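Side-chain contacts in carbon monoxide dehydrogenase (PDB 6T7J), which catalyses, when its nickel-containing active site is complete, the oxidation of carbon monoxide to carbon dioxide, probably relaying the electrons through iron-sulfur clusters: residues Q43-A47 against F48-G52; R87-L90 against R91-A94; S585-V588 against A589-T593. All blocks are in the same frame, centred on the assembly; numbering follows the deposited sequence.

In the fold
The three contacts show how short helical turns are tied together beside a set of iron-sulfur clusters. Contact 1 caps a helix with a cysteine ligand of the Fe2S2 cluster, and contact 2, its centre about 17 Å away, carries an arginine of the neighbouring Fe4S4 pocket. They meet where Asn88 ND2 lies 3.2 Å from Gly52 O, a weak hydrogen bond. Contact 3 binds no cluster; its centre is about 15 Å from that of contact 2, and Leu89 CD2 packs on Leu592 CD1 at 3.9 Å. Contacts 1 and 2 also touch the second subunit, while the side chain of Met92 is about 12 Å from the broken, nickel-free cluster of the active site.

Contact 1 (Q43-A47 against F48-G52). With FES (Fe2/s2 (inorganic) cluster), chain E.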
loop_
_atom_site.group_PDB
_atom_site.type_symbol
_atom_site.label_atom_id
_atom_site.label_comp_id
_atom_site.label_asym_id
_atom_site.label_seq_id
_atom_site.Cartn_x
_atom_site.Cartn_y
_atom_site.Cartn_z
ATOM N N GLN A 43 1.375 15.395 -23.068
ATOM C CA GLN A 43 1.241 16.794 -22.675
ATOM C C GLN A 43 0.120 17.478 -23.456
ATOM O O GLN A 43 -0.070 17.200 -24.644
ATOM C CB GLN A 43 2.552 17.540 -22.899
ATOM C CG GLN A 43 3.558 17.345 -21.778
ATOM C CD GLN A 43 4.990 17.424 -22.260
ATOM O OE1 GLN A 43 5.257 17.347 -23.460
ATOM N NE2 GLN A 43 5.922 17.579 -21.325
ATOM N N PRO A 44 -0.635 18.389 -22.817
ATOM C CA PRO A 44 -0.443 18.816 -21.425
ATOM C C PRO A 44 -0.933 17.799 -20.395
ATOM O O PRO A 44 -2.050 17.289 -20.501
ATOM C CB PRO A 44 -1.266 20.103 -21.342
ATOM C CG PRO A 44 -2.346 19.912 -22.340
ATOM C CD PRO A 44 -1.737 19.120 -23.468
ATOM N N GLN A 45 -0.090 17.503 -19.410
ATOM C CA GLN A 45 -0.471 16.592 -18.342
ATOM C C GLN A 45 -1.391 17.295 -17.352
ATOM O O GLN A 45 -1.297 18.507 -17.134
ATOM C CB GLN A 45 0.771 16.050 -17.633
ATOM C CG GLN A 45 1.516 15.005 -18.449
ATOM C CD GLN A 45 2.825 14.582 -17.813
ATOM O OE1 GLN A 45 3.466 15.360 -17.109
ATOM N NE2 GLN A 45 3.229 13.341 -18.062
ATOM N N CYS A 46 -2.294 16.517 -16.756
ATOM C CA CYS A 46 -3.339 17.083 -15.912
ATOM C C CYS A 46 -2.739 17.868 -14.754
ATOM O O CYS A 46 -1.896 17.359 -14.009
ATOM C CB CYS A 46 -4.250 15.973 -15.387
ATOM S SG CYS A 46 -5.428 16.488 -14.112
ATOM N N ALA A 47 -3.182 19.119 -14.610
ATOM C CA ALA A 47 -2.650 19.988 -13.567
ATOM C C ALA A 47 -3.060 19.506 -12.181
ATOM O O ALA A 47 -2.281 19.616 -11.228
ATOM C CB ALA A 47 -3.117 21.425 -13.793
ATOM N N PHE A 48 -4.277 18.972 -12.051
ATOM C CA PHE A 48 -4.753 18.513 -10.750
ATOM C C PHE A 48 -3.894 17.370 -10.225
ATOM O O PHE A 48 -3.481 17.372 -9.060
ATOM C CB PHE A 48 -6.219 18.091 -10.849
ATOM C CG PHE A 48 -7.121 19.165 -11.385
ATOM C CD1 PHE A 48 -7.642 20.135 -10.543
ATOM C CD2 PHE A 48 -7.442 19.211 -12.733
ATOM C CE1 PHE A 48 -8.469 21.127 -11.033
ATOM C CE2 PHE A 48 -8.267 20.201 -13.230
ATOM C CZ PHE A 48 -8.782 21.161 -12.378
ATOM N N GLY A 49 -3.611 16.380 -11.076
ATOM C CA GLY A 49 -2.710 15.314 -10.678
ATOM C C GLY A 49 -1.291 15.793 -10.456
ATOM O O GLY A 49 -0.596 15.290 -9.568
ATOM N N GLN A 50 -0.844 16.773 -11.247
ATOM C CA GLN A 50 0.509 17.297 -11.100
ATOM C C GLN A 50 0.697 18.006 -9.767
ATOM O O GLN A 50 1.796 17.980 -9.202
ATOM C CB GLN A 50 0.830 18.252 -12.249
ATOM C CG GLN A 50 1.337 17.574 -13.508
ATOM C CD GLN A 50 2.042 18.539 -14.440
ATOM O OE1 GLN A 50 1.402 19.261 -15.203
ATOM N NE2 GLN A 50 3.369 18.558 -14.377
ATOM N N LEU A 51 -0.350 18.645 -9.255
ATOM C CA LEU A 51 -0.291 19.330 -7.972
ATOM C C LEU A 51 -0.742 18.448 -6.817
ATOM O O LEU A 51 -0.746 18.908 -5.670
ATOM C CB LEU A 51 -1.138 20.607 -8.020
ATOM C CG LEU A 51 -0.795 21.557 -9.172
ATOM C CD1 LEU A 51 -1.889 22.591 -9.374
ATOM C CD2 LEU A 51 0.550 22.227 -8.936
ATOM N N GLY A 52 -1.113 17.198 -7.091
ATOM C CA GLY A 52 -1.515 16.265 -6.059
ATOM C C GLY A 52 -2.897 16.484 -5.490
ATOM O O GLY A 52 -3.230 15.872 -4.469
HETATM FE FE1 FES E . -7.391 12.889 -11.626
HETATM FE FE2 FES E . -6.221 14.394 -13.596
HETATM S S1 FES E . -8.390 14.559 -12.850
HETATM S S2 FES E . -5.136 13.105 -12.026
#
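Cys46 and Gly49 meet at the N-cap of the short helix 47-50, where one sulfur serves both a metal and a helix end. Cys46 SG binds iron FE2 of the Fe2S2 cluster at 2.3 Å and also accepts the N-H of Gly49, with SG 3.5 Å from N and the bond almost straight at 170°. Such an N-H···S bond probably draws some charge from the metal-bound sulfur. The pocket, which also includes Cys54, lies at the interface with the second subunit, where CO dehydrogenases of this family carry the D-cluster. The sulfur meets the Phe48 ring at its edge, in the ring plane, SG 3.7 Å from CD2, a position it reaches with chi1 at 170°, SG opposite the backbone N. Gly49 CA sits 3.5 Å from cluster sulfide S2, which a beta carbon would run into.

Behind this shell, Cys46 O accepts from Gln50 N at 3.0 Å, and Gln50 CG lies 3.3 Å from the same oxygen. Replacing Gln50 by an alanine would probably open a gap beside Cys46 O and give up the packing on Lys455 and on Pro62 of the second subunit. Gln45 OE1 is bonded to Lys455 and its NE2 to Met60 O of the second subunit. A Schellman motif at Gly52 ends the turn, just past Leu51, whose N donates to Ala47 O at 2.9 Å and whose CG rests 3.2 Å from that oxygen.

Contact 2 (R87-L90 against R91-A94); sequences RNLL and RMIA. With SF4 (iron/sulfur cluster), chain D.
Arg87 and Arg91 stand one turn apart on helix 81-115, and the carbonyl oxygen of the first receives the N-H of the second, O to N 3.0 Å. The same helical bond recurs at each of the next three steps, from Met92 N to Asn88 O, Ile93 N to Leu89 O and Ala94 N to Leu90 O. All four carbonyls of 87-90 are thereby satisfied.

The polar side chains find their mates elsewhere. Arg87 bends at chi3 (-59°) and brings its guanidinium to the Fe4S4 cluster, with NH2 3.3 Å from sulfide S3, which approaches the group obliquely; a positive charge here probably steadies the negative cluster. Arg91 begins in the same direction, its CG 3.6 Å from Arg87 O, but stays extended from CG to NE. Its NE is hydrogen-bonded to Thr204 OG1, and its NH2 forms a salt bridge with Glu558 OE2 of the second subunit, so an arginine reaching out from this helix helps to join the two subunits. Asn88 gives ND2 to Cys54 O, tying the helix to the short strand 54-55, whose Cys54 belongs to the Fe2S2 pocket.

On the apolar flank, Leu89 CD1 comes within 4.3 Å of Met92 SD, a loose touch between side chains that both belong to the buried side of the helix. Around this turn, Leu90 and Ala94 face Cys200 of helix 193-203, Leu90 also rests on Leu215 of helix 212-242, and Met92 and Ile93 pack against helix 558-569.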
loop_
_atom_site.group_PDB
_atom_site.type_symbol
_atom_site.label_atom_id
_atom_site.label_comp_id
_atom_site.label_asym_id
_atom_site.label_seq_id
_atom_site.Cartn_x
_atom_site.Cartn_y
_atom_site.Cartn_z
ATOM N N ARG A 87 -2.156 12.408 1.706
ATOM C CA ARG A 87 -2.460 10.990 1.535
ATOM C C ARG A 87 -1.782 10.420 0.295
ATOM O O ARG A 87 -1.217 9.317 0.339
ATOM C CB ARG A 87 -3.974 10.781 1.456
ATOM C CG ARG A 87 -4.702 10.933 2.785
ATOM C CD ARG A 87 -6.118 10.377 2.718
ATOM N NE ARG A 87 -6.934 11.028 1.694
ATOM C CZ ARG A 87 -8.260 10.948 1.635
ATOM N NH1 ARG A 87 -8.924 10.246 2.543
ATOM N NH2 ARG A 87 -8.927 11.567 0.669
ATOM N N ASN A 88 -1.838 11.147 -0.826
ATOM C CA ASN A 88 -1.193 10.656 -2.040
ATOM C C ASN A 88 0.314 10.524 -1.845
ATOM O O ASN A 88 0.924 9.526 -2.263
ATOM C CB ASN A 88 -1.523 11.581 -3.214
ATOM C CG ASN A 88 -3.013 11.622 -3.529
ATOM O OD1 ASN A 88 -3.762 10.711 -3.175
ATOM N ND2 ASN A 88 -3.447 12.681 -4.202
ATOM N N LEU A 89 0.933 11.507 -1.182
ATOM C CA LEU A 89 2.361 11.401 -0.894
ATOM C C LEU A 89 2.654 10.225 0.036
ATOM O O LEU A 89 3.675 9.538 -0.115
ATOM C CB LEU A 89 2.878 12.706 -0.288
ATOM C CG LEU A 89 4.393 12.893 -0.378
ATOM C CD1 LEU A 89 4.799 13.294 -1.791
ATOM C CD2 LEU A 89 4.877 13.916 0.636
ATOM N N LEU A 90 1.771 9.985 1.009
ATOM C CA LEU A 90 1.944 8.848 1.904
ATOM C C LEU A 90 1.923 7.538 1.131
ATOM O O LEU A 90 2.695 6.619 1.430
ATOM C CB LEU A 90 0.855 8.852 2.977
ATOM C CG LEU A 90 1.034 7.793 4.061
ATOM C CD1 LEU A 90 2.427 7.907 4.609
ATOM C CD2 LEU A 90 0.015 7.940 5.178
ATOM N N ARG A 91 1.050 7.432 0.129
ATOM C CA ARG A 91 1.015 6.203 -0.661
ATOM C C ARG A 91 2.258 6.067 -1.533
ATOM O O ARG A 91 2.729 4.947 -1.769
ATOM C CB ARG A 91 -0.258 6.147 -1.503
ATOM C CG ARG A 91 -1.508 5.912 -0.667
ATOM C CD ARG A 91 -2.621 5.251 -1.457
ATOM N NE ARG A 91 -3.747 4.914 -0.590
ATOM C CZ ARG A 91 -4.949 4.551 -1.026
ATOM N NH1 ARG A 91 -5.187 4.473 -2.328
ATOM N NH2 ARG A 91 -5.912 4.266 -0.158
ATOM N N MET A 92 2.817 7.186 -1.999
ATOM C CA MET A 92 4.103 7.118 -2.696
ATOM C C MET A 92 5.193 6.563 -1.780
ATOM O O MET A 92 5.978 5.685 -2.173
ATOM C CB MET A 92 4.495 8.500 -3.220
ATOM C CG MET A 92 3.551 9.068 -4.265
ATOM S SD MET A 92 4.210 10.552 -5.050
ATOM C CE MET A 92 4.955 9.850 -6.523
ATOM N N ILE A 93 5.258 7.078 -0.548
ATOM C CA ILE A 93 6.238 6.580 0.416
ATOM C C ILE A 93 6.015 5.096 0.683
ATOM O O ILE A 93 6.970 4.312 0.765
ATOM C CB ILE A 93 6.177 7.397 1.721
ATOM C CG1 ILE A 93 6.633 8.836 1.479
ATOM C CG2 ILE A 93 7.032 6.740 2.803
ATOM C CD1 ILE A 93 6.432 9.737 2.672
ATOM N N ALA A 94 4.749 4.695 0.835
ATOM C CA ALA A 94 4.426 3.292 1.069
ATOM C C ALA A 94 4.934 2.413 -0.063
ATOM O O ALA A 94 5.533 1.361 0.184
ATOM C CB ALA A 94 2.917 3.124 1.241
HETATM FE FE1 SF4 D . -12.849 11.581 -0.406
HETATM FE FE2 SF4 D . -10.863 10.949 -2.173
HETATM FE FE3 SF4 D . -13.262 11.996 -3.141
HETATM FE FE4 SF4 D . -13.005 9.488 -2.000
HETATM S S1 SF4 D . -12.078 10.211 -3.980
HETATM S S2 SF4 D . -14.703 11.031 -1.640
HETATM S S3 SF4 D . -11.483 9.736 -0.316
HETATM S S4 SF4 D . -11.732 13.048 -1.789
#

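Contact 3 (S585-V588 against A589-T593)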
loop_
_atom_site.group_PDB
_atom_site.type_symbol
_atom_site.label_atom_id
_atom_site.label_comp_id
_atom_site.label_asym_id
_atom_site.label_seq_id
_atom_site.Cartn_x
_atom_site.Cartn_y
_atom_site.Cartn_z
ATOM N N SER A 585 -1.169 22.281 -2.177
ATOM C CA SER A 585 -1.476 22.535 -0.774
ATOM C C SER A 585 -0.359 23.373 -0.173
ATOM O O SER A 585 0.812 22.977 -0.223
ATOM C CB SER A 585 -1.642 21.224 0.001
ATOM O OG SER A 585 -1.317 21.391 1.371
ATOM N N GLN A 586 -0.716 24.528 0.392
ATOM C CA GLN A 586 0.283 25.359 1.053
ATOM C C GLN A 586 0.737 24.736 2.367
ATOM O O GLN A 586 1.924 24.787 2.711
ATOM C CB GLN A 586 -0.274 26.763 1.289
ATOM C CG GLN A 586 0.025 27.755 0.175
ATOM C CD GLN A 586 0.089 29.187 0.673
ATOM O OE1 GLN A 586 -0.537 30.083 0.106
ATOM N NE2 GLN A 586 0.850 29.410 1.739
ATOM N N LYS A 587 -0.199 24.137 3.109
ATOM C CA LYS A 587 0.132 23.553 4.405
ATOM C C LYS A 587 1.127 22.406 4.254
ATOM O O LYS A 587 2.134 22.347 4.968
ATOM C CB LYS A 587 -1.144 23.076 5.103
ATOM C CG LYS A 587 -0.944 22.635 6.547
ATOM C CD LYS A 587 -2.177 22.930 7.392
ATOM C CE LYS A 587 -1.940 22.606 8.862
ATOM N NZ LYS A 587 -0.857 23.437 9.466
ATOM N N VAL A 588 0.864 21.490 3.321
ATOM C CA VAL A 588 1.761 20.356 3.126
ATOM C C VAL A 588 3.112 20.825 2.599
ATOM O O VAL A 588 4.163 20.314 3.006
ATOM C CB VAL A 588 1.112 19.319 2.191
ATOM C CG1 VAL A 588 2.115 18.243 1.797
ATOM C CG2 VAL A 588 -0.101 18.696 2.863
ATOM N N ALA A 589 3.108 21.804 1.690
ATOM C CA ALA A 589 4.366 22.326 1.167
ATOM C C ALA A 589 5.223 22.914 2.279
ATOM O O ALA A 589 6.435 22.668 2.334
ATOM C CB ALA A 589 4.097 23.374 0.089
ATOM N N LYS A 590 4.617 23.686 3.182
ATOM C CA LYS A 590 5.428 24.267 4.243
ATOM C C LYS A 590 5.826 23.226 5.287
ATOM O O LYS A 590 6.912 23.330 5.864
ATOM C CB LYS A 590 4.710 25.446 4.894
ATOM C CG LYS A 590 5.560 26.167 5.933
ATOM C CD LYS A 590 4.742 26.510 7.158
ATOM C CE LYS A 590 3.802 25.374 7.511
ATOM N NZ LYS A 590 3.114 25.616 8.813
ATOM N N ILE A 591 4.994 22.211 5.535
ATOM C CA ILE A 591 5.449 21.111 6.388
ATOM C C ILE A 591 6.697 20.475 5.791
ATOM O O ILE A 591 7.696 20.246 6.484
ATOM C CB ILE A 591 4.340 20.063 6.590
ATOM C CG1 ILE A 591 3.147 20.651 7.336
ATOM C CG2 ILE A 591 4.888 18.874 7.372
ATOM C CD1 ILE A 591 1.950 19.715 7.376
ATOM N N LEU A 592 6.663 20.204 4.484
ATOM C CA LEU A 592 7.768 19.510 3.832
ATOM C C LEU A 592 9.038 20.351 3.821
ATOM O O LEU A 592 10.128 19.838 4.097
ATOM C CB LEU A 592 7.375 19.126 2.405
ATOM C CG LEU A 592 6.380 17.974 2.266
ATOM C CD1 LEU A 592 6.184 17.615 0.800
ATOM C CD2 LEU A 592 6.860 16.775 3.063
ATOM N N THR A 593 8.923 21.640 3.503
ATOM C CA THR A 593 10.091 22.484 3.284
ATOM C C THR A 593 10.425 23.375 4.475
ATOM O O THR A 593 11.341 24.199 4.376
ATOM C CB THR A 593 9.886 23.351 2.040
ATOM O OG1 THR A 593 8.707 24.149 2.202
ATOM C CG2 THR A 593 9.738 22.481 0.799
#
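Ser585, just before helix 586-595, and Ala589 close its first turn, and the bond between them is slightly irregular: Ala589 N lies 3.2 Å from Ser585 O and above the carbonyl plane, 37° out of it. The next three bonds, from Lys590 N to Gln586 O, Ile591 N to Lys587 O and Leu592 N to Val588 O, are regular ones of 2.9 Å. The helix widens to a pi-type turn at 591-593. Ala589 O takes two donors, Thr593 N and Thr593 OG1, which reach it from opposite faces, OG1 at 2.7 Å, so the hydroxyl spends its proton on the backbone of its own helix.

Ser585 is the N-cap. Its OG accepts from Val588 N at 2.9 Å along a fairly straight line (165°), and the same hydroxyl is hydrogen-bonded to Asp82, which fixes the cap against the start of helix 81-115.

Along the helix surface, Lys587 and Ile591 cross obliquely, CG of the lysine 4.2 Å from CD1 of the isoleucine. Ile591 CG1, anti to its own carbonyl carbon (chi1 -64°), sits close over Lys587 O at 3.1 Å. Val588 CG1 and Leu592 CD1 touch at 4.2 Å. Lys587 NZ and Lys590 NZ are 4.6 Å apart, a like-charged pair whose repulsion is probably eased by the salt bridge from Lys590 to Asp595.

One side of the helix packs on two longer ones, with Val588 touching both: Val588 on Val85 and Leu592 on Leu89 of helix 81-115, Val588 and Ile591 on Leu216 of helix 212-242. The backbone of Leu592 is hydrogen-bonded to Phe604, on strand 604-606, the outermost of its parallel sheet within this chain.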